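Long-range contacts in Rna-directed RNA polymerase (Infectious pancreatic necrosis virus, PDB 3ZED), which probably copies the viral RNA genome by adding ribonucleotides to a growing strand, and is probably found both free and covalently attached to that RNA: residues B[574-578]-B[619-623]; B[365-369]-B[556-560]; B[104-108]-B[458-463]. All coordinates share one frame; numbering follows the deposited sequence.

Contact 1. Residues B[574-578]-B[619-623]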
ATOM      1  N   PHE B 574       1.492  21.442 -18.334  1.00 35.02           N
ATOM      2  CA  PHE B 574       1.349  20.012 -18.536  1.00 33.74           C
ATOM      3  C   PHE B 574       0.237  19.513 -17.632  1.00 38.21           C
ATOM      4  O   PHE B 574       0.094  19.977 -16.485  1.00 39.55           O
ATOM      5  CB  PHE B 574       2.657  19.264 -18.247  1.00 34.68           C
ATOM      6  CG  PHE B 574       3.679  19.468 -19.328  1.00 35.05           C
ATOM      7  CD1 PHE B 574       3.734  18.616 -20.423  1.00 36.49           C
ATOM      8  CD2 PHE B 574       4.609  20.494 -19.240  1.00 36.23           C
ATOM      9  CE1 PHE B 574       4.701  18.794 -21.419  1.00 37.65           C
ATOM     10  CE2 PHE B 574       5.555  20.687 -20.252  1.00 38.95           C
ATOM     11  CZ  PHE B 574       5.594  19.839 -21.333  1.00 36.41           C
ATOM     12  N   VAL B 575      -0.573  18.608 -18.168  1.00 32.90           N
ATOM     13  CA  VAL B 575      -1.701  18.004 -17.453  1.00 32.72           C
ATOM     14  C   VAL B 575      -1.545  16.469 -17.519  1.00 37.59           C
ATOM     15  O   VAL B 575      -0.937  15.977 -18.473  1.00 37.38           O
ATOM     16  CB  VAL B 575      -3.071  18.487 -17.996  1.00 34.75           C
ATOM     17  CG1 VAL B 575      -3.238  19.989 -17.796  1.00 34.83           C
ATOM     18  CG2 VAL B 575      -3.263  18.109 -19.471  1.00 34.05           C
ATOM     19  N   PRO B 576      -2.067  15.689 -16.549  1.00 33.34           N
ATOM     20  CA  PRO B 576      -1.911  14.240 -16.660  1.00 31.90           C
ATOM     21  C   PRO B 576      -2.952  13.582 -17.562  1.00 35.44           C
ATOM     22  O   PRO B 576      -4.105  14.010 -17.645  1.00 34.53           O
ATOM     23  CB  PRO B 576      -2.094  13.762 -15.223  1.00 32.23           C
ATOM     24  CG  PRO B 576      -3.053  14.749 -14.622  1.00 35.59           C
ATOM     25  CD  PRO B 576      -2.790  16.063 -15.310  1.00 32.69           C
ATOM     26  N   VAL B 577      -2.531  12.498 -18.193  1.00 31.39           N
ATOM     27  CA  VAL B 577      -3.380  11.580 -18.929  1.00 30.78           C
ATOM     28  C   VAL B 577      -2.941  10.178 -18.495  1.00 33.38           C
ATOM     29  O   VAL B 577      -1.718   9.889 -18.380  1.00 29.76           O
ATOM     30  CB  VAL B 577      -3.445  11.741 -20.480  1.00 34.02           C
ATOM     31  CG1 VAL B 577      -4.039  13.081 -20.877  1.00 33.08           C
ATOM     32  CG2 VAL B 577      -2.098  11.483 -21.168  1.00 33.59           C
ATOM     33  N   LEU B 578      -3.922   9.319 -18.229  1.00 30.64           N
ATOM     34  CA  LEU B 578      -3.614   7.957 -17.812  1.00 30.82           C
ATOM     35  C   LEU B 578      -2.753   7.288 -18.862  1.00 35.98           C
ATOM     36  O   LEU B 578      -3.063   7.439 -20.050  1.00 37.25           O
ATOM     37  CB  LEU B 578      -4.920   7.157 -17.597  1.00 30.37           C
ATOM     38  CG  LEU B 578      -4.736   5.777 -16.971  1.00 32.73           C
ATOM     39  CD1 LEU B 578      -4.182   5.884 -15.527  1.00 31.76           C
ATOM     40  CD2 LEU B 578      -6.035   5.037 -16.966  1.00 33.58           C
ATOM     41  N   VAL B 619      -9.996  10.638 -16.995  1.00 33.34           N
ATOM     42  CA  VAL B 619      -8.626  10.236 -16.697  1.00 32.51           C
ATOM     43  C   VAL B 619      -7.705  10.326 -17.909  1.00 37.51           C
ATOM     44  O   VAL B 619      -6.496  10.267 -17.720  1.00 40.79           O
ATOM     45  CB  VAL B 619      -8.551   8.839 -16.028  1.00 34.29           C
ATOM     46  CG1 VAL B 619      -9.204   8.895 -14.654  1.00 33.57           C
ATOM     47  CG2 VAL B 619      -9.164   7.744 -16.914  1.00 33.20           C
ATOM     48  N   GLY B 620      -8.245  10.499 -19.106  1.00 33.02           N
ATOM     49  CA  GLY B 620      -7.393  10.644 -20.283  1.00 32.74           C
ATOM     50  C   GLY B 620      -7.974  10.289 -21.628  1.00 36.77           C
ATOM     51  O   GLY B 620      -7.334  10.529 -22.657  1.00 36.63           O
ATOM     52  N   GLY B 621      -9.161   9.697 -21.622  1.00 33.17           N
ATOM     53  CA  GLY B 621      -9.848   9.295 -22.851  1.00 32.53           C
ATOM     54  C   GLY B 621     -10.282  10.505 -23.639  1.00 36.86           C
ATOM     55  O   GLY B 621     -10.357  10.448 -24.877  1.00 36.70           O
ATOM     56  N   TRP B 622     -10.489  11.650 -22.925  1.00 32.22           N
ATOM     57  CA  TRP B 622     -10.849  12.911 -23.563  1.00 32.81           C
ATOM     58  C   TRP B 622      -9.855  13.271 -24.654  1.00 36.51           C
ATOM     59  O   TRP B 622     -10.235  13.944 -25.588  1.00 35.68           O
ATOM     60  CB  TRP B 622     -10.934  14.072 -22.535  1.00 31.76           C
ATOM     61  CG  TRP B 622      -9.653  14.386 -21.813  1.00 32.04           C
ATOM     62  CD1 TRP B 622      -9.257  13.893 -20.610  1.00 34.06           C
ATOM     63  CD2 TRP B 622      -8.603  15.267 -22.250  1.00 32.47           C
ATOM     64  NE1 TRP B 622      -8.016  14.381 -20.280  1.00 33.71           N
ATOM     65  CE2 TRP B 622      -7.598  15.244 -21.259  1.00 36.01           C
ATOM     66  CE3 TRP B 622      -8.419  16.087 -23.377  1.00 34.77           C
ATOM     67  CZ2 TRP B 622      -6.424  16.013 -21.354  1.00 35.71           C
ATOM     68  CZ3 TRP B 622      -7.260  16.853 -23.470  1.00 36.47           C
ATOM     69  CH2 TRP B 622      -6.272  16.799 -22.477  1.00 36.61           C
ATOM     70  N   ASN B 623      -8.572  12.862 -24.506  1.00 35.40           N
ATOM     71  CA  ASN B 623      -7.507  13.205 -25.434  1.00 34.78           C
ATOM     72  C   ASN B 623      -7.308  12.132 -26.514  1.00 39.20           C
ATOM     73  O   ASN B 623      -6.393  12.266 -27.318  1.00 40.26           O
ATOM     74  CB  ASN B 623      -6.188  13.491 -24.684  1.00 32.62           C
ATOM     75  CG  ASN B 623      -5.272  14.408 -25.457  1.00 41.20           C
ATOM     76  OD1 ASN B 623      -5.709  15.348 -26.109  1.00 38.30           O
ATOM     77  ND2 ASN B 623      -3.990  14.111 -25.470  1.00 33.70           N
TER
HETATM   78  O   HOH W   1      -7.014  13.674 -17.541  1.00 31.05           O
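With its CG between the backbone N and the carbonyl carbon (chi1 62°), W622 turns its indole back toward V577, whose CG1 stands anti to its own carbonyl carbon. The two side chains cross at about a right angle, and V577 CG1 comes obliquely to 3.8 Å from W622 CZ2, on the benzo side of the indole. V575, two residues earlier on the same strand, meets the ring differently: its CG2 lies at the edge, near the ring plane, 4.2 Å from W622 CZ2. N623 CB covers part of one indole face near its rim. The pyrrole edge is held by a water lying in the ring plane, which accepts from W622 NE1 at 3.0 Å and donates to P576 O at 2.9 Å, so that a strand carbonyl and the indole N-H satisfy each other through one bridge. In the fold, this is where the C-terminal part of helix 604-621 meets 573-578, one of the two outer strands of a three-stranded antiparallel sheet in the thumb region of the polymerase. L578 N donates to V619 O at 2.8 Å with an N-H...O angle of 156°, the donor lying somewhat off the carbonyl plane. The same oxygen receives a CA-H...O contact from V577 CA at 3.6 Å. G620 lies against this pair with a positive phi (156°) and lets the strand come close, its CA 4.1 Å from V577 CB. Beyond the hydrogen bond, the side chains of L578 and V619 lie alongside each other, pointing the same way, and their methyl groups meet at 4.1 Å between L578 CD2 and V619 CG2.

Contact 2. Residues B[365-369]-B[556-560]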
ATOM      1  N   MET B 365       1.071  17.360 -11.821  1.00 32.51           N
ATOM      2  CA  MET B 365       1.883  16.962 -12.972  1.00 31.15           C
ATOM      3  C   MET B 365       2.727  18.168 -13.505  1.00 35.80           C
ATOM      4  O   MET B 365       3.924  18.003 -13.773  1.00 35.78           O
ATOM      5  CB  MET B 365       1.012  16.360 -14.087  1.00 32.04           C
ATOM      6  CG  MET B 365       1.832  15.862 -15.292  1.00 33.90           C
ATOM      7  SD  MET B 365       3.019  14.575 -14.839  1.00 37.58           S
ATOM      8  CE  MET B 365       1.992  13.156 -14.962  1.00 32.01           C
ATOM      9  N   ASP B 366       2.134  19.372 -13.590  1.00 31.92           N
ATOM     10  CA  ASP B 366       2.905  20.530 -14.026  1.00 32.74           C
ATOM     11  C   ASP B 366       4.043  20.856 -13.054  1.00 38.65           C
ATOM     12  O   ASP B 366       5.130  21.212 -13.520  1.00 39.15           O
ATOM     13  CB  ASP B 366       2.033  21.762 -14.258  1.00 35.71           C
ATOM     14  CG  ASP B 366       2.795  22.839 -15.032  1.00 42.58           C
ATOM     15  OD1 ASP B 366       3.294  22.536 -16.149  1.00 40.83           O
ATOM     16  OD2 ASP B 366       2.940  23.959 -14.503  1.00 48.80           O
ATOM     17  N   ARG B 367       3.825  20.682 -11.720  1.00 37.26           N
ATOM     18  CA  ARG B 367       4.878  20.877 -10.689  1.00 37.58           C
ATOM     19  C   ARG B 367       6.042  19.906 -10.928  1.00 39.93           C
ATOM     20  O   ARG B 367       7.199  20.313 -10.882  1.00 39.84           O
ATOM     21  CB  ARG B 367       4.315  20.708  -9.263  1.00 36.56           C
ATOM     22  CG  ARG B 367       3.407  21.850  -8.843  1.00 36.85           C
ATOM     23  CD  ARG B 367       3.128  21.803  -7.357  1.00 39.88           C
ATOM     24  NE  ARG B 367       2.476  23.024  -6.891  1.00 45.53           N
ATOM     25  CZ  ARG B 367       2.557  23.498  -5.650  1.00 60.12           C
ATOM     26  NH1 ARG B 367       3.275  22.859  -4.737  1.00 52.19           N
ATOM     27  NH2 ARG B 367       1.933  24.621  -5.317  1.00 51.85           N
ATOM     28  N   ILE B 368       5.724  18.633 -11.244  1.00 37.36           N
ATOM     29  CA  ILE B 368       6.704  17.587 -11.570  1.00 36.10           C
ATOM     30  C   ILE B 368       7.480  17.983 -12.838  1.00 39.66           C
ATOM     31  O   ILE B 368       8.711  17.934 -12.833  1.00 40.06           O
ATOM     32  CB  ILE B 368       6.001  16.201 -11.732  1.00 37.77           C
ATOM     33  CG1 ILE B 368       5.477  15.662 -10.390  1.00 37.13           C
ATOM     34  CG2 ILE B 368       6.889  15.167 -12.493  1.00 37.35           C
ATOM     35  CD1 ILE B 368       6.490  15.219  -9.402  1.00 40.08           C
ATOM     36  N   MET B 369       6.757  18.416 -13.907  1.00 34.39           N
ATOM     37  CA  MET B 369       7.386  18.826 -15.175  1.00 34.25           C
ATOM     38  C   MET B 369       8.298  20.048 -14.991  1.00 39.35           C
ATOM     39  O   MET B 369       9.359  20.091 -15.613  1.00 40.88           O
ATOM     40  CB  MET B 369       6.347  19.071 -16.263  1.00 35.59           C
ATOM     41  CG  MET B 369       5.647  17.784 -16.710  1.00 37.38           C
ATOM     42  SD  MET B 369       6.755  16.477 -17.371  1.00 41.76           S
ATOM     43  CE  MET B 369       7.450  17.306 -18.812  1.00 37.93           C
ATOM     44  N   VAL B 556       4.532  13.004 -22.872  1.00 35.73           N
ATOM     45  CA  VAL B 556       5.768  12.724 -22.144  1.00 35.01           C
ATOM     46  C   VAL B 556       5.377  11.499 -21.313  1.00 38.59           C
ATOM     47  O   VAL B 556       4.637  11.634 -20.338  1.00 38.93           O
ATOM     48  CB  VAL B 556       6.327  13.918 -21.322  1.00 38.19           C
ATOM     49  CG1 VAL B 556       7.702  13.575 -20.737  1.00 38.87           C
ATOM     50  CG2 VAL B 556       6.429  15.176 -22.172  1.00 37.80           C
ATOM     51  N   GLU B 557       5.745  10.296 -21.783  1.00 33.92           N
ATOM     52  CA  GLU B 557       5.295   9.028 -21.194  1.00 32.90           C
ATOM     53  C   GLU B 557       6.125   8.619 -19.973  1.00 35.23           C
ATOM     54  O   GLU B 557       6.794   7.598 -19.965  1.00 32.42           O
ATOM     55  CB  GLU B 557       5.255   7.921 -22.258  1.00 34.46           C
ATOM     56  CG  GLU B 557       4.337   8.249 -23.424  1.00 42.44           C
ATOM     57  CD  GLU B 557       3.959   7.021 -24.225  1.00 68.62           C
ATOM     58  OE1 GLU B 557       2.984   6.332 -23.843  1.00 77.75           O
ATOM     59  OE2 GLU B 557       4.687   6.707 -25.194  1.00 52.36           O
ATOM     60  N   LEU B 558       6.021   9.429 -18.909  1.00 34.44           N
ATOM     61  CA  LEU B 558       6.759   9.239 -17.678  1.00 34.70           C
ATOM     62  C   LEU B 558       6.349   7.978 -16.948  1.00 40.12           C
ATOM     63  O   LEU B 558       7.176   7.402 -16.235  1.00 39.72           O
ATOM     64  CB  LEU B 558       6.531  10.434 -16.743  1.00 34.95           C
ATOM     65  CG  LEU B 558       6.950  11.820 -17.202  1.00 38.77           C
ATOM     66  CD1 LEU B 558       6.506  12.859 -16.180  1.00 38.09           C
ATOM     67  CD2 LEU B 558       8.477  11.889 -17.457  1.00 39.03           C
ATOM     68  N   ASP B 559       5.060   7.574 -17.099  1.00 36.43           N
ATOM     69  CA  ASP B 559       4.410   6.497 -16.362  1.00 36.41           C
ATOM     70  C   ASP B 559       4.628   6.763 -14.859  1.00 38.68           C
ATOM     71  O   ASP B 559       4.952   5.864 -14.090  1.00 38.42           O
ATOM     72  CB  ASP B 559       4.863   5.091 -16.810  1.00 39.61           C
ATOM     73  CG  ASP B 559       4.039   3.949 -16.221  1.00 52.84           C
ATOM     74  OD1 ASP B 559       2.847   4.172 -15.904  1.00 53.68           O
ATOM     75  OD2 ASP B 559       4.603   2.855 -16.013  1.00 58.65           O
ATOM     76  N   LEU B 560       4.505   8.047 -14.467  1.00 34.17           N
ATOM     77  CA  LEU B 560       4.677   8.488 -13.095  1.00 33.66           C
ATOM     78  C   LEU B 560       3.461   8.046 -12.323  1.00 37.23           C
ATOM     79  O   LEU B 560       2.405   8.659 -12.439  1.00 36.63           O
ATOM     80  CB  LEU B 560       4.867  10.016 -13.049  1.00 34.28           C
ATOM     81  CG  LEU B 560       5.152  10.622 -11.656  1.00 38.83           C
ATOM     82  CD1 LEU B 560       6.598  10.362 -11.226  1.00 39.55           C
ATOM     83  CD2 LEU B 560       4.886  12.092 -11.665  1.00 40.88           C
TER
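A buried apolar helix-on-sheet interface contains this contact: M365, I368 and M369, which fall on one side of helix 364-377, face V556, L558 and L560 on strand 556-560. L558 CD1 touches both methionine sulfurs, 3.8 Å from M369 SD and 4.1 Å from M365 SD. The approaches differ, since M365 and L558 pass alongside, running opposite ways, whereas M369 meets L558 at a slant. I368 and L560 instead meet end to end. Both I368 CG1 and I368 CG2 lie 3.8 Å from L560 CD2, so one leucine methyl seats in the fork of the isoleucine. M369 and V556 also meet end to end, with M369 CE 4.1 Å from V556 CG2. Helix and strand axes approach to 12.0 Å with 119° between their directions, a steep crossing of a helix from the palm range over an outer strand of the three-stranded antiparallel sheet in the thumb range. The methionines reach the strand by bending. M365 has CG anti to its backbone N (chi1 -177°) and then folds at chi2 and chi3 to bring SD inward; M369 folds at the same two bonds. The strand is irregular: E557 is the centre of an inverse gamma turn, and D559 with L560 forms a G1 beta bulge opposite W563, yet V556, L558 and L560 all direct their CB atoms at the helix. W563 and A565 of strand 563-568 also touch M365, and A565 reaches M369 as well, while I528 of helix 524-533 packs on M369.

Contact 3. Residues B[104-108]-B[458-463]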
ATOM      1  N   PRO B 104      -8.632 -23.926  10.583  1.00 63.29           N
ATOM      2  CA  PRO B 104      -9.335 -22.997   9.682  1.00 61.66           C
ATOM      3  C   PRO B 104      -9.199 -23.409   8.208  1.00 67.83           C
ATOM      4  O   PRO B 104      -8.223 -24.071   7.810  1.00 68.06           O
ATOM      5  CB  PRO B 104      -8.662 -21.665   9.977  1.00 61.34           C
ATOM      6  CG  PRO B 104      -7.270 -22.035  10.401  1.00 65.12           C
ATOM      7  CD  PRO B 104      -7.429 -23.299  11.176  1.00 63.21           C
ATOM      8  N   LYS B 105     -10.224 -23.066   7.415  1.00 63.96           N
ATOM      9  CA  LYS B 105     -10.313 -23.404   5.998  1.00 62.84           C
ATOM     10  C   LYS B 105     -10.787 -22.194   5.219  1.00 64.92           C
ATOM     11  O   LYS B 105     -11.798 -21.580   5.585  1.00 64.73           O
ATOM     12  CB  LYS B 105     -11.253 -24.610   5.777  1.00 66.78           C
ATOM     13  CG  LYS B 105     -10.685 -25.936   6.276  1.00 77.08           C
ATOM     14  CD  LYS B 105     -11.748 -26.995   6.430  1.00 82.39           C
ATOM     15  CE  LYS B 105     -11.222 -28.191   7.171  1.00 89.51           C
ATOM     16  NZ  LYS B 105     -12.233 -29.273   7.225  1.00101.78           N
ATOM     17  N   TYR B 106     -10.046 -21.828   4.159  1.00 58.86           N
ATOM     18  CA  TYR B 106     -10.394 -20.673   3.358  1.00 56.33           C
ATOM     19  C   TYR B 106     -10.400 -21.069   1.895  1.00 59.93           C
ATOM     20  O   TYR B 106      -9.358 -21.379   1.331  1.00 58.08           O
ATOM     21  CB  TYR B 106      -9.451 -19.487   3.645  1.00 55.29           C
ATOM     22  CG  TYR B 106      -9.628 -18.321   2.691  1.00 53.82           C
ATOM     23  CD1 TYR B 106     -10.830 -17.624   2.630  1.00 55.83           C
ATOM     24  CD2 TYR B 106      -8.611 -17.949   1.815  1.00 52.00           C
ATOM     25  CE1 TYR B 106     -11.017 -16.582   1.723  1.00 55.09           C
ATOM     26  CE2 TYR B 106      -8.775 -16.893   0.921  1.00 50.99           C
ATOM     27  CZ  TYR B 106      -9.981 -16.210   0.879  1.00 59.66           C
ATOM     28  OH  TYR B 106     -10.174 -15.171  -0.006  1.00 57.26           O
ATOM     29  N   TYR B 107     -11.594 -21.079   1.293  1.00 57.67           N
ATOM     30  CA  TYR B 107     -11.787 -21.462  -0.099  1.00 58.13           C
ATOM     31  C   TYR B 107     -12.310 -20.264  -0.889  1.00 60.37           C
ATOM     32  O   TYR B 107     -13.520 -20.045  -0.943  1.00 61.23           O
ATOM     33  CB  TYR B 107     -12.728 -22.681  -0.193  1.00 62.24           C
ATOM     34  CG  TYR B 107     -12.095 -23.969   0.290  1.00 66.92           C
ATOM     35  CD1 TYR B 107     -12.144 -24.333   1.634  1.00 70.45           C
ATOM     36  CD2 TYR B 107     -11.476 -24.842  -0.597  1.00 68.74           C
ATOM     37  CE1 TYR B 107     -11.570 -25.526   2.084  1.00 72.62           C
ATOM     38  CE2 TYR B 107     -10.941 -26.057  -0.167  1.00 71.72           C
ATOM     39  CZ  TYR B 107     -10.956 -26.379   1.180  1.00 81.97           C
ATOM     40  OH  TYR B 107     -10.382 -27.560   1.602  1.00 89.38           O
ATOM     41  N   PRO B 108     -11.401 -19.435  -1.445  1.00 54.50           N
ATOM     42  CA  PRO B 108     -11.855 -18.244  -2.185  1.00 52.88           C
ATOM     43  C   PRO B 108     -12.467 -18.571  -3.535  1.00 59.50           C
ATOM     44  O   PRO B 108     -12.146 -19.599  -4.128  1.00 60.05           O
ATOM     45  CB  PRO B 108     -10.568 -17.440  -2.379  1.00 52.07           C
ATOM     46  CG  PRO B 108      -9.485 -18.453  -2.397  1.00 56.89           C
ATOM     47  CD  PRO B 108      -9.924 -19.534  -1.438  1.00 54.80           C
ATOM     48  N   LEU B 458      -3.050 -18.826   4.551  1.00 48.84           N
ATOM     49  CA  LEU B 458      -4.024 -19.903   4.479  1.00 49.82           C
ATOM     50  C   LEU B 458      -4.700 -19.934   3.123  1.00 55.80           C
ATOM     51  O   LEU B 458      -5.264 -18.933   2.675  1.00 55.51           O
ATOM     52  CB  LEU B 458      -5.091 -19.756   5.602  1.00 50.31           C
ATOM     53  CG  LEU B 458      -6.134 -20.901   5.747  1.00 54.92           C
ATOM     54  CD1 LEU B 458      -5.490 -22.211   6.177  1.00 54.90           C
ATOM     55  CD2 LEU B 458      -7.235 -20.525   6.703  1.00 58.32           C
ATOM     56  N   LEU B 459      -4.690 -21.117   2.504  1.00 54.02           N
ATOM     57  CA  LEU B 459      -5.334 -21.387   1.215  1.00 53.81           C
ATOM     58  C   LEU B 459      -5.876 -22.785   1.302  1.00 58.88           C
ATOM     59  O   LEU B 459      -5.107 -23.711   1.552  1.00 57.61           O
ATOM     60  CB  LEU B 459      -4.360 -21.210   0.030  1.00 52.53           C
ATOM     61  CG  LEU B 459      -5.003 -21.242  -1.344  1.00 57.11           C
ATOM     62  CD1 LEU B 459      -5.707 -19.919  -1.646  1.00 56.25           C
ATOM     63  CD2 LEU B 459      -3.980 -21.569  -2.417  1.00 58.76           C
ATOM     64  N   MET B 460      -7.209 -22.939   1.132  1.00 57.96           N
ATOM     65  CA  MET B 460      -7.948 -24.207   1.326  1.00 59.71           C
ATOM     66  C   MET B 460      -7.759 -24.569   2.810  1.00 64.69           C
ATOM     67  O   MET B 460      -7.954 -23.692   3.661  1.00 63.90           O
ATOM     68  CB  MET B 460      -7.508 -25.318   0.345  1.00 62.67           C
ATOM     69  CG  MET B 460      -7.640 -24.914  -1.106  1.00 65.58           C
ATOM     70  SD  MET B 460      -7.442 -26.315  -2.211  1.00 71.56           S
ATOM     71  CE  MET B 460      -6.631 -25.584  -3.499  1.00 66.39           C
ATOM     72  N   ASN B 461      -7.306 -25.792   3.117  1.00 61.71           N
ATOM     73  CA  ASN B 461      -7.008 -26.235   4.478  1.00 62.25           C
ATOM     74  C   ASN B 461      -5.466 -26.221   4.702  1.00 65.41           C
ATOM     75  O   ASN B 461      -4.991 -26.820   5.661  1.00 65.83           O
ATOM     76  CB  ASN B 461      -7.610 -27.645   4.712  1.00 61.53           C
ATOM     77  CG  ASN B 461      -6.954 -28.766   3.930  1.00 86.91           C
ATOM     78  OD1 ASN B 461      -6.172 -28.551   2.998  1.00 76.44           O
ATOM     79  ND2 ASN B 461      -7.240 -30.006   4.310  1.00 88.14           N
ATOM     80  N   LEU B 462      -4.697 -25.536   3.808  1.00 60.63           N
ATOM     81  CA  LEU B 462      -3.231 -25.512   3.846  1.00 59.78           C
ATOM     82  C   LEU B 462      -2.655 -24.235   4.451  1.00 62.95           C
ATOM     83  O   LEU B 462      -2.928 -23.126   3.976  1.00 60.46           O
ATOM     84  CB  LEU B 462      -2.626 -25.718   2.431  1.00 58.76           C
ATOM     85  CG  LEU B 462      -3.028 -26.982   1.650  1.00 64.56           C
ATOM     86  CD1 LEU B 462      -2.498 -26.932   0.258  1.00 64.04           C
ATOM     87  CD2 LEU B 462      -2.521 -28.265   2.319  1.00 68.80           C
ATOM     88  N   GLN B 463      -1.801 -24.416   5.479  1.00 60.19           N
ATOM     89  CA  GLN B 463      -1.080 -23.317   6.123  1.00 57.94           C
ATOM     90  C   GLN B 463       0.303 -23.292   5.495  1.00 59.05           C
ATOM     91  O   GLN B 463       1.127 -24.191   5.718  1.00 58.66           O
ATOM     92  CB  GLN B 463      -1.063 -23.471   7.642  1.00 59.46           C
ATOM     93  CG  GLN B 463      -2.420 -23.135   8.241  1.00 63.00           C
ATOM     94  CD  GLN B 463      -2.526 -23.498   9.691  1.00 72.23           C
ATOM     95  OE1 GLN B 463      -1.586 -23.316  10.473  1.00 70.77           O
ATOM     96  NE2 GLN B 463      -3.686 -24.016  10.076  1.00 51.61           N
TER
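Y107 lays one ring face over the backbone of M460, which occupies the second position of a type II' beta turn, L459 to L462, linking strands 456-459 and 462-465. M460 CA stands 3.8 Å from the ring centroid and 13° off its normal, a CH-pi contact over the centre. The M460 side chain crosses the tyrosine at about a right angle, bringing CB to 3.5 Å from Y107 CE2 and placing SD obliquely to the ring as a Met-aromatic contact. Y106 and M460 form a single antiparallel hydrogen-bonded bridge: Y106 N donates to M460 O at 2.8 Å and 166°, and M460 N donates to Y106 O at a more bent 136°. The Y106 ring meets the hairpin by its edge, with L458 O near its plane. L458, its CG anti to the backbone N, points toward the 104-108 segment, its CD2 touching P104 CB (3.7 Å) and Y106 CB (3.9 Å). P104 also packs on I252, a predicted GTP-binding residue. K105 slants across N461, with K105 CG 3.8 Å from N461 CB.

Contacts 1 and 2 hold opposite outer strands of one three-stranded antiparallel sheet, 573-578 and 556-560, and their centres are 11 Å apart. They touch: F574 N lies 3.0 Å from D366 OD1, a probable hydrogen bond, and F574 CB packs 3.7 Å from M369 CG. Contact 3 is about 42 Å from contact 1 and 43 Å from contact 2, between centres, and holds a loop against a hairpin within the palm range. Chemistry follows place. Contact 2 is wholly buried and purely apolar; contact 1, also mostly buried, adds a backbone bond and a water bridge; contact 3, mostly buried but with K105 and Y107 exposed, adds a single backbone bridge to aromatic and proline packing.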